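Local coordinates for protein 3-hydroxyadipyl-CoA dehydrogenase (Escherichia coli, PDB 3MOG) that catalyses the NAD-dependent oxidation of 3-hydroxyadipyl-CoA to 3-oxoadipyl-CoA in the phenylacetate degradation pathway, at residues C[385-399]-C[442-454]. Numbering follows the deposited sequence.
Sequences YPGMLIWRTVAMIIN and LRLLENLQHHYGE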
ATOM      1  N   TYR C 385     -18.008  17.781  -8.704  1.00 46.34           N
ATOM      2  CA  TYR C 385     -17.222  16.627  -8.329  1.00 50.10           C
ATOM      3  C   TYR C 385     -16.961  15.768  -9.577  1.00 45.11           C
ATOM      4  O   TYR C 385     -17.910  15.351 -10.243  1.00 44.80           O
ATOM      5  CB  TYR C 385     -18.051  15.847  -7.315  1.00 45.41           C
ATOM      6  CG  TYR C 385     -17.401  14.672  -6.632  1.00 47.70           C
ATOM      7  CD1 TYR C 385     -16.240  14.828  -5.846  1.00 37.07           C
ATOM      8  CD2 TYR C 385     -17.997  13.408  -6.693  1.00 41.27           C
ATOM      9  CE1 TYR C 385     -15.682  13.749  -5.182  1.00 46.82           C
ATOM     10  CE2 TYR C 385     -17.440  12.319  -6.028  1.00 46.07           C
ATOM     11  CZ  TYR C 385     -16.286  12.499  -5.272  1.00 42.25           C
ATOM     12  OH  TYR C 385     -15.734  11.426  -4.616  1.00 45.13           O
ATOM     13  N   PRO C 386     -15.677  15.523  -9.896  1.00 42.64           N
ATOM     14  CA  PRO C 386     -15.257  14.737 -11.053  1.00 38.79           C
ATOM     15  C   PRO C 386     -16.009  13.416 -11.174  1.00 40.80           C
ATOM     16  O   PRO C 386     -16.081  12.653 -10.213  1.00 44.17           O
ATOM     17  CB  PRO C 386     -13.771  14.491 -10.778  1.00 37.43           C
ATOM     18  CG  PRO C 386     -13.334  15.684 -10.042  1.00 46.80           C
ATOM     19  CD  PRO C 386     -14.514  16.054  -9.154  1.00 42.52           C
ATOM     20  N   GLY C 387     -16.623  13.174 -12.331  1.00 42.45           N
ATOM     21  CA  GLY C 387     -17.338  11.927 -12.556  1.00 38.37           C
ATOM     22  C   GLY C 387     -18.674  11.843 -11.837  1.00 43.93           C
ATOM     23  O   GLY C 387     -19.444  10.906 -12.061  1.00 49.51           O
ATOM     24  N   MET C 388     -18.939  12.831 -10.981  1.00 43.90           N
ATOM     25  CA  MET C 388     -20.167  12.939 -10.186  1.00 45.96           C
ATOM     26  C   MET C 388     -20.452  11.668  -9.378  1.00 47.69           C
ATOM     27  O   MET C 388     -19.581  11.225  -8.625  1.00 47.39           O
ATOM     28  CB  MET C 388     -21.356  13.406 -11.053  1.00 39.74           C
ATOM     29  CG  MET C 388     -21.097  14.729 -11.792  1.00 37.63           C
ATOM     30  SD  MET C 388     -21.159  16.168 -10.715  1.00 34.02           S
ATOM     31  CE  MET C 388     -22.874  16.549 -10.982  1.00 42.51           C
ATOM     32  N   LEU C 389     -21.629  11.063  -9.548  1.00 44.96           N
ATOM     33  CA  LEU C 389     -22.058   9.999  -8.632  1.00 43.25           C
ATOM     34  C   LEU C 389     -22.368   8.685  -9.319  1.00 44.40           C
ATOM     35  O   LEU C 389     -21.722   7.667  -9.056  1.00 49.01           O
ATOM     36  CB  LEU C 389     -23.273  10.447  -7.799  1.00 44.95           C
ATOM     37  CG  LEU C 389     -23.081  11.622  -6.837  1.00 47.11           C
ATOM     38  CD1 LEU C 389     -24.370  11.921  -6.085  1.00 46.99           C
ATOM     39  CD2 LEU C 389     -21.916  11.365  -5.842  1.00 41.21           C
ATOM     40  N   ILE C 390     -23.369   8.727 -10.184  1.00 43.51           N
ATOM     41  CA  ILE C 390     -23.878   7.567 -10.871  1.00 43.57           C
ATOM     42  C   ILE C 390     -22.795   7.021 -11.785  1.00 44.25           C
ATOM     43  O   ILE C 390     -22.418   5.861 -11.651  1.00 48.09           O
ATOM     44  CB  ILE C 390     -25.144   7.942 -11.688  1.00 45.19           C
ATOM     45  CG1 ILE C 390     -26.323   8.231 -10.752  1.00 51.15           C
ATOM     46  CG2 ILE C 390     -25.487   6.863 -12.704  1.00 40.08           C
ATOM     47  CD1 ILE C 390     -27.495   8.983 -11.440  1.00 51.20           C
ATOM     48  N   TRP C 391     -22.274   7.871 -12.675  1.00 42.37           N
ATOM     49  CA  TRP C 391     -21.299   7.436 -13.669  1.00 46.26           C
ATOM     50  C   TRP C 391     -19.998   7.007 -13.030  1.00 45.46           C
ATOM     51  O   TRP C 391     -19.419   6.013 -13.449  1.00 46.86           O
ATOM     52  CB  TRP C 391     -21.094   8.473 -14.791  1.00 37.19           C
ATOM     53  CG  TRP C 391     -22.178   8.333 -15.827  1.00 47.61           C
ATOM     54  CD1 TRP C 391     -23.428   8.895 -15.791  1.00 41.51           C
ATOM     55  CD2 TRP C 391     -22.136   7.526 -17.010  1.00 45.00           C
ATOM     56  NE1 TRP C 391     -24.156   8.503 -16.893  1.00 50.76           N
ATOM     57  CE2 TRP C 391     -23.389   7.663 -17.656  1.00 45.96           C
ATOM     58  CE3 TRP C 391     -21.158   6.707 -17.595  1.00 43.91           C
ATOM     59  CZ2 TRP C 391     -23.690   7.009 -18.853  1.00 39.07           C
ATOM     60  CZ3 TRP C 391     -21.453   6.060 -18.792  1.00 47.46           C
ATOM     61  CH2 TRP C 391     -22.714   6.215 -19.407  1.00 47.82           C
ATOM     62  N   ARG C 392     -19.579   7.728 -11.991  1.00 44.75           N
ATOM     63  CA  ARG C 392     -18.343   7.417 -11.266  1.00 42.12           C
ATOM     64  C   ARG C 392     -18.423   6.042 -10.594  1.00 43.99           C
ATOM     65  O   ARG C 392     -17.464   5.256 -10.666  1.00 39.84           O
ATOM     66  CB  ARG C 392     -18.053   8.522 -10.238  1.00 44.57           C
ATOM     67  CG  ARG C 392     -16.831   8.286  -9.378  1.00 36.88           C
ATOM     68  CD  ARG C 392     -16.278   9.579  -8.893  1.00 39.04           C
ATOM     69  NE  ARG C 392     -15.201   9.365  -7.926  1.00 39.30           N
ATOM     70  CZ  ARG C 392     -14.436  10.334  -7.439  1.00 46.22           C
ATOM     71  NH1 ARG C 392     -14.633  11.580  -7.858  1.00 41.08           N
ATOM     72  NH2 ARG C 392     -13.475  10.060  -6.542  1.00 36.21           N
ATOM     73  N   THR C 393     -19.584   5.749  -9.991  1.00 45.72           N
ATOM     74  CA  THR C 393     -19.818   4.498  -9.253  1.00 42.70           C
ATOM     75  C   THR C 393     -19.972   3.303 -10.197  1.00 47.80           C
ATOM     76  O   THR C 393     -19.436   2.215  -9.934  1.00 42.84           O
ATOM     77  CB  THR C 393     -21.077   4.597  -8.346  1.00 40.65           C
ATOM     78  OG1 THR C 393     -20.904   5.657  -7.389  1.00 43.64           O
ATOM     79  CG2 THR C 393     -21.332   3.298  -7.602  1.00 36.05           C
ATOM     80  N   VAL C 394     -20.705   3.503 -11.292  1.00 44.11           N
ATOM     81  CA  VAL C 394     -20.981   2.398 -12.212  1.00 41.21           C
ATOM     82  C   VAL C 394     -19.715   2.026 -12.994  1.00 34.25           C
ATOM     83  O   VAL C 394     -19.400   0.853 -13.094  1.00 38.48           O
ATOM     84  CB  VAL C 394     -22.200   2.671 -13.116  1.00 43.37           C
ATOM     85  CG1 VAL C 394     -22.387   1.543 -14.103  1.00 39.15           C
ATOM     86  CG2 VAL C 394     -23.488   2.843 -12.269  1.00 42.10           C
ATOM     87  N   ALA C 395     -18.972   3.030 -13.479  1.00 36.41           N
ATOM     88  CA  ALA C 395     -17.626   2.829 -14.058  1.00 32.98           C
ATOM     89  C   ALA C 395     -16.705   1.982 -13.194  1.00 37.64           C
ATOM     90  O   ALA C 395     -16.094   1.025 -13.685  1.00 45.95           O
ATOM     91  CB  ALA C 395     -16.943   4.182 -14.396  1.00 29.02           C
ATOM     92  N   MET C 396     -16.621   2.309 -11.907  1.00 41.89           N
ATOM     93  CA  MET C 396     -15.760   1.540 -10.983  1.00 40.83           C
ATOM     94  C   MET C 396     -16.258   0.120 -10.705  1.00 40.15           C
ATOM     95  O   MET C 396     -15.445  -0.794 -10.598  1.00 44.57           O
ATOM     96  CB  MET C 396     -15.525   2.306  -9.696  1.00 36.96           C
ATOM     97  CG  MET C 396     -14.572   3.490  -9.883  1.00 41.30           C
ATOM     98  SD  MET C 396     -12.848   3.018 -10.072  1.00 30.14           S
ATOM     99  CE  MET C 396     -12.572   2.593  -8.363  1.00 43.45           C
ATOM    100  N   ILE C 397     -17.578  -0.066 -10.618  1.00 40.41           N
ATOM    101  CA  ILE C 397     -18.180  -1.401 -10.523  1.00 39.55           C
ATOM    102  C   ILE C 397     -17.780  -2.252 -11.741  1.00 42.57           C
ATOM    103  O   ILE C 397     -17.341  -3.401 -11.596  1.00 45.97           O
ATOM    104  CB  ILE C 397     -19.743  -1.325 -10.418  1.00 41.77           C
ATOM    105  CG1 ILE C 397     -20.178  -0.808  -9.052  1.00 39.38           C
ATOM    106  CG2 ILE C 397     -20.394  -2.686 -10.635  1.00 37.62           C
ATOM    107  CD1 ILE C 397     -21.648  -0.406  -8.986  1.00 41.60           C
ATOM    108  N   ILE C 398     -17.916  -1.665 -12.930  1.00 45.43           N
ATOM    109  CA  ILE C 398     -17.594  -2.338 -14.201  1.00 44.19           C
ATOM    110  C   ILE C 398     -16.093  -2.677 -14.346  1.00 38.01           C
ATOM    111  O   ILE C 398     -15.715  -3.761 -14.799  1.00 40.20           O
ATOM    112  CB  ILE C 398     -18.077  -1.462 -15.371  1.00 43.90           C
ATOM    113  CG1 ILE C 398     -19.610  -1.377 -15.370  1.00 40.39           C
ATOM    114  CG2 ILE C 398     -17.539  -1.947 -16.715  1.00 34.65           C
ATOM    115  CD1 ILE C 398     -20.136  -0.314 -16.331  1.00 41.43           C
ATOM    116  N   ASN C 399     -15.254  -1.738 -13.943  1.00 37.89           N
ATOM    117  CA  ASN C 399     -13.801  -1.902 -13.921  1.00 38.89           C
ATOM    118  C   ASN C 399     -13.365  -3.096 -13.068  1.00 38.30           C
ATOM    119  O   ASN C 399     -12.565  -3.934 -13.504  1.00 40.99           O
ATOM    120  CB  ASN C 399     -13.187  -0.621 -13.372  1.00 31.31           C
ATOM    121  CG  ASN C 399     -11.768  -0.407 -13.831  1.00 44.36           C
ATOM    122  OD1 ASN C 399     -11.393  -0.786 -14.937  1.00 37.75           O
ATOM    123  ND2 ASN C 399     -10.973   0.249 -12.987  1.00 32.64           N
ATOM    124  N   LEU C 442     -13.891   3.947 -20.336  1.00 40.16           N
ATOM    125  CA  LEU C 442     -12.445   4.179 -20.357  1.00 43.61           C
ATOM    126  C   LEU C 442     -12.067   5.648 -20.206  1.00 43.91           C
ATOM    127  O   LEU C 442     -11.233   5.978 -19.371  1.00 39.92           O
ATOM    128  CB  LEU C 442     -11.810   3.610 -21.634  1.00 37.44           C
ATOM    129  CG  LEU C 442     -10.339   3.902 -21.839  1.00 40.48           C
ATOM    130  CD1 LEU C 442      -9.481   3.051 -20.883  1.00 44.03           C
ATOM    131  CD2 LEU C 442      -9.932   3.711 -23.287  1.00 40.33           C
ATOM    132  N   ARG C 443     -12.684   6.522 -21.005  1.00 45.97           N
ATOM    133  CA  ARG C 443     -12.361   7.957 -20.977  1.00 45.16           C
ATOM    134  C   ARG C 443     -12.596   8.596 -19.590  1.00 42.36           C
ATOM    135  O   ARG C 443     -11.759   9.358 -19.096  1.00 39.73           O
ATOM    136  CB  ARG C 443     -13.153   8.703 -22.052  1.00 44.19           C
ATOM    137  CG  ARG C 443     -12.928  10.224 -22.063  1.00 51.44           C
ATOM    138  CD  ARG C 443     -13.658  10.888 -23.222  1.00 71.36           C
ATOM    139  NE  ARG C 443     -15.077  10.522 -23.266  1.00 75.91           N
ATOM    140  CZ  ARG C 443     -15.895  10.802 -24.274  1.00 71.20           C
ATOM    141  NH1 ARG C 443     -15.452  11.470 -25.335  1.00 64.33           N
ATOM    142  NH2 ARG C 443     -17.164  10.421 -24.214  1.00 68.49           N
ATOM    143  N   LEU C 444     -13.734   8.258 -18.994  1.00 43.67           N
ATOM    144  CA  LEU C 444     -14.112   8.693 -17.661  1.00 44.16           C
ATOM    145  C   LEU C 444     -13.072   8.292 -16.609  1.00 40.47           C
ATOM    146  O   LEU C 444     -12.543   9.151 -15.893  1.00 44.29           O
ATOM    147  CB  LEU C 444     -15.479   8.113 -17.329  1.00 41.27           C
ATOM    148  CG  LEU C 444     -16.079   8.198 -15.928  1.00 48.29           C
ATOM    149  CD1 LEU C 444     -16.162   9.614 -15.436  1.00 53.40           C
ATOM    150  CD2 LEU C 444     -17.473   7.622 -16.029  1.00 56.84           C
ATOM    151  N   LEU C 445     -12.754   7.003 -16.545  1.00 40.27           N
ATOM    152  CA  LEU C 445     -11.784   6.511 -15.569  1.00 41.11           C
ATOM    153  C   LEU C 445     -10.402   7.139 -15.758  1.00 44.98           C
ATOM    154  O   LEU C 445      -9.760   7.495 -14.764  1.00 44.23           O
ATOM    155  CB  LEU C 445     -11.734   4.970 -15.536  1.00 43.94           C
ATOM    156  CG  LEU C 445     -12.995   4.275 -14.981  1.00 45.32           C
ATOM    157  CD1 LEU C 445     -12.936   2.794 -15.161  1.00 36.04           C
ATOM    158  CD2 LEU C 445     -13.227   4.561 -13.508  1.00 40.87           C
ATOM    159  N   GLU C 446      -9.970   7.317 -17.014  1.00 46.31           N
ATOM    160  CA  GLU C 446      -8.702   8.018 -17.321  1.00 43.04           C
ATOM    161  C   GLU C 446      -8.701   9.438 -16.791  1.00 43.62           C
ATOM    162  O   GLU C 446      -7.694   9.887 -16.228  1.00 43.37           O
ATOM    163  CB  GLU C 446      -8.389   8.039 -18.825  1.00 45.23           C
ATOM    164  CG  GLU C 446      -7.884   6.714 -19.381  1.00 52.60           C
ATOM    165  CD  GLU C 446      -7.578   6.762 -20.877  1.00 54.80           C
ATOM    166  OE1 GLU C 446      -8.344   7.393 -21.625  1.00 68.22           O
ATOM    167  OE2 GLU C 446      -6.570   6.163 -21.305  1.00 56.92           O
ATOM    168  N   ASN C 447      -9.830  10.134 -16.947  1.00 43.00           N
ATOM    169  CA  ASN C 447      -9.970  11.493 -16.399  1.00 41.85           C
ATOM    170  C   ASN C 447      -9.944  11.505 -14.880  1.00 36.74           C
ATOM    171  O   ASN C 447      -9.249  12.320 -14.281  1.00 44.02           O
ATOM    172  CB  ASN C 447     -11.237  12.173 -16.911  1.00 48.99           C
ATOM    173  CG  ASN C 447     -11.051  12.798 -18.284  1.00 51.41           C
ATOM    174  OD1 ASN C 447      -9.964  13.257 -18.636  1.00 61.38           O
ATOM    175  ND2 ASN C 447     -12.111  12.806 -19.065  1.00 34.56           N
ATOM    176  N   LEU C 448     -10.679  10.586 -14.258  1.00 37.00           N
ATOM    177  CA  LEU C 448     -10.620  10.436 -12.796  1.00 42.02           C
ATOM    178  C   LEU C 448      -9.202  10.136 -12.296  1.00 39.92           C
ATOM    179  O   LEU C 448      -8.749  10.744 -11.331  1.00 43.20           O
ATOM    180  CB  LEU C 448     -11.606   9.376 -12.317  1.00 39.67           C
ATOM    181  CG  LEU C 448     -13.082   9.710 -12.566  1.00 44.90           C
ATOM    182  CD1 LEU C 448     -13.928   8.585 -12.103  1.00 31.32           C
ATOM    183  CD2 LEU C 448     -13.487  10.999 -11.840  1.00 48.85           C
ATOM    184  N   GLN C 449      -8.510   9.231 -12.996  1.00 43.19           N
ATOM    185  CA  GLN C 449      -7.135   8.823 -12.682  1.00 43.90           C
ATOM    186  C   GLN C 449      -6.185  10.002 -12.798  1.00 44.82           C
ATOM    187  O   GLN C 449      -5.338  10.200 -11.935  1.00 45.27           O
ATOM    188  CB  GLN C 449      -6.680   7.679 -13.611  1.00 42.52           C
ATOM    189  CG  GLN C 449      -5.229   7.208 -13.415  1.00 49.79           C
ATOM    190  CD  GLN C 449      -4.720   6.357 -14.573  1.00 59.65           C
ATOM    191  OE1 GLN C 449      -3.886   5.464 -14.383  1.00 53.42           O
ATOM    192  NE2 GLN C 449      -5.225   6.624 -15.784  1.00 58.16           N
ATOM    193  N   HIS C 450      -6.326  10.781 -13.866  1.00 42.37           N
ATOM    194  CA  HIS C 450      -5.556  12.008 -14.008  1.00 42.93           C
ATOM    195  C   HIS C 450      -5.868  13.033 -12.899  1.00 43.90           C
ATOM    196  O   HIS C 450      -4.950  13.541 -12.263  1.00 46.84           O
ATOM    197  CB  HIS C 450      -5.734  12.634 -15.390  1.00 43.09           C
ATOM    198  CG  HIS C 450      -4.988  13.919 -15.549  1.00 53.12           C
ATOM    199  ND1 HIS C 450      -3.626  13.963 -15.767  1.00 58.45           N
ATOM    200  CD2 HIS C 450      -5.401  15.208 -15.470  1.00 51.85           C
ATOM    201  CE1 HIS C 450      -3.235  15.223 -15.832  1.00 53.40           C
ATOM    202  NE2 HIS C 450      -4.292  15.996 -15.656  1.00 59.53           N
ATOM    203  N   HIS C 451      -7.148  13.310 -12.656  1.00 39.83           N
ATOM    204  CA  HIS C 451      -7.525  14.303 -11.661  1.00 42.50           C
ATOM    205  C   HIS C 451      -6.985  13.978 -10.263  1.00 47.35           C
ATOM    206  O   HIS C 451      -6.388  14.835  -9.609  1.00 45.50           O
ATOM    207  CB  HIS C 451      -9.039  14.470 -11.578  1.00 39.50           C
ATOM    208  CG  HIS C 451      -9.451  15.589 -10.676  1.00 43.17           C
ATOM    209  ND1 HIS C 451      -9.640  16.874 -11.134  1.00 44.34           N
ATOM    210  CD2 HIS C 451      -9.676  15.626  -9.340  1.00 37.01           C
ATOM    211  CE1 HIS C 451      -9.965  17.656 -10.119  1.00 39.66           C
ATOM    212  NE2 HIS C 451      -9.997  16.921  -9.019  1.00 44.05           N
ATOM    213  N   TYR C 452      -7.209  12.740  -9.824  1.00 44.07           N
ATOM    214  CA  TYR C 452      -6.814  12.309  -8.490  1.00 45.29           C
ATOM    215  C   TYR C 452      -5.386  11.774  -8.377  1.00 42.19           C
ATOM    216  O   TYR C 452      -4.841  11.760  -7.284  1.00 41.31           O
ATOM    217  CB  TYR C 452      -7.800  11.274  -7.956  1.00 38.67           C
ATOM    218  CG  TYR C 452      -9.148  11.865  -7.704  1.00 36.35           C
ATOM    219  CD1 TYR C 452      -9.360  12.709  -6.612  1.00 33.19           C
ATOM    220  CD2 TYR C 452     -10.214  11.607  -8.573  1.00 33.79           C
ATOM    221  CE1 TYR C 452     -10.587  13.281  -6.391  1.00 37.52           C
ATOM    222  CE2 TYR C 452     -11.452  12.163  -8.359  1.00 39.70           C
ATOM    223  CZ  TYR C 452     -11.635  13.003  -7.270  1.00 47.34           C
ATOM    224  OH  TYR C 452     -12.875  13.540  -7.043  1.00 39.34           O
ATOM    225  N   GLY C 453      -4.803  11.330  -9.492  1.00 42.61           N
ATOM    226  CA  GLY C 453      -3.448  10.733  -9.504  1.00 42.93           C
ATOM    227  C   GLY C 453      -3.380   9.474  -8.658  1.00 46.31           C
ATOM    228  O   GLY C 453      -2.351   9.163  -8.060  1.00 42.53           O
ATOM    229  N   GLU C 454      -4.501   8.767  -8.592  1.00 43.80           N
ATOM    230  CA  GLU C 454      -4.622   7.582  -7.766  1.00 42.92           C
ATOM    231  C   GLU C 454      -4.673   6.347  -8.640  1.00 43.47           C
ATOM    232  O   GLU C 454      -5.392   6.305  -9.632  1.00 42.88           O
ATOM    233  CB  GLU C 454      -5.889   7.641  -6.921  1.00 40.80           C
ATOM    234  CG  GLU C 454      -5.820   8.641  -5.766  1.00 38.98           C
ATOM    235  CD  GLU C 454      -7.150   8.787  -5.061  1.00 39.52           C
ATOM    236  OE1 GLU C 454      -7.796   7.760  -4.756  1.00 42.29           O
ATOM    237  OE2 GLU C 454      -7.551   9.934  -4.809  1.00 43.51           O
TER
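Leu-444, Leu-445 and Leu-448 are the bumps of helix 442-452: the first two share the shallow place over Ala-395, while Leu-448 goes to the turn at Pro-386 and Gly-387. Leu-445 CD2 lies 3.8 Å from Ala-395 CB and also meets Met-396 SD; its CD1 touches the Asn-399 amide, which is hydrogen-bonded to Arg-458 O and Cys-460 N. Leu-444 splits its methyls, CD2 resting 3.8 Å from Ala-395 CB and near the edge of the Trp-391 ring, CD1 against Gly-387 CA. Leu-448 CD2 lies against the type II turn, 3.5 Å from Pro-386 O; a CB on Gly-387 would clash with it at about 3.0 Å. Pro-386 is the reciprocal bump, its CG over the centre of the His-451 ring in a CH-pi contact. Arg-392 NH1 donates to Tyr-452 OH (2.8 Å, 171°), which lies in the guanidinium plane, and to Pro-386 O at 3.0 Å. With CG anti to the backbone N (chi1 177°), the extended chain passes Leu-448 CD1; NE forms a salt bridge with Glu-201 and NH2 bonds Tyr-457 OH. A leucine here would probably leave Pro-386 O and Tyr-452 OH without this donor and Glu-201 without its mate. Crossing at -103°, both helices belong to the 3-hydroxyacyl-CoA dehydrogenase C-terminal domain; helix 461-473 packs on Leu-445, Ser-461 of a neighbouring subunit is hydrogen-bonded to His-451 NE2, and Trp-391 NE1 reaches Lys-346 O, just after strand 341-345.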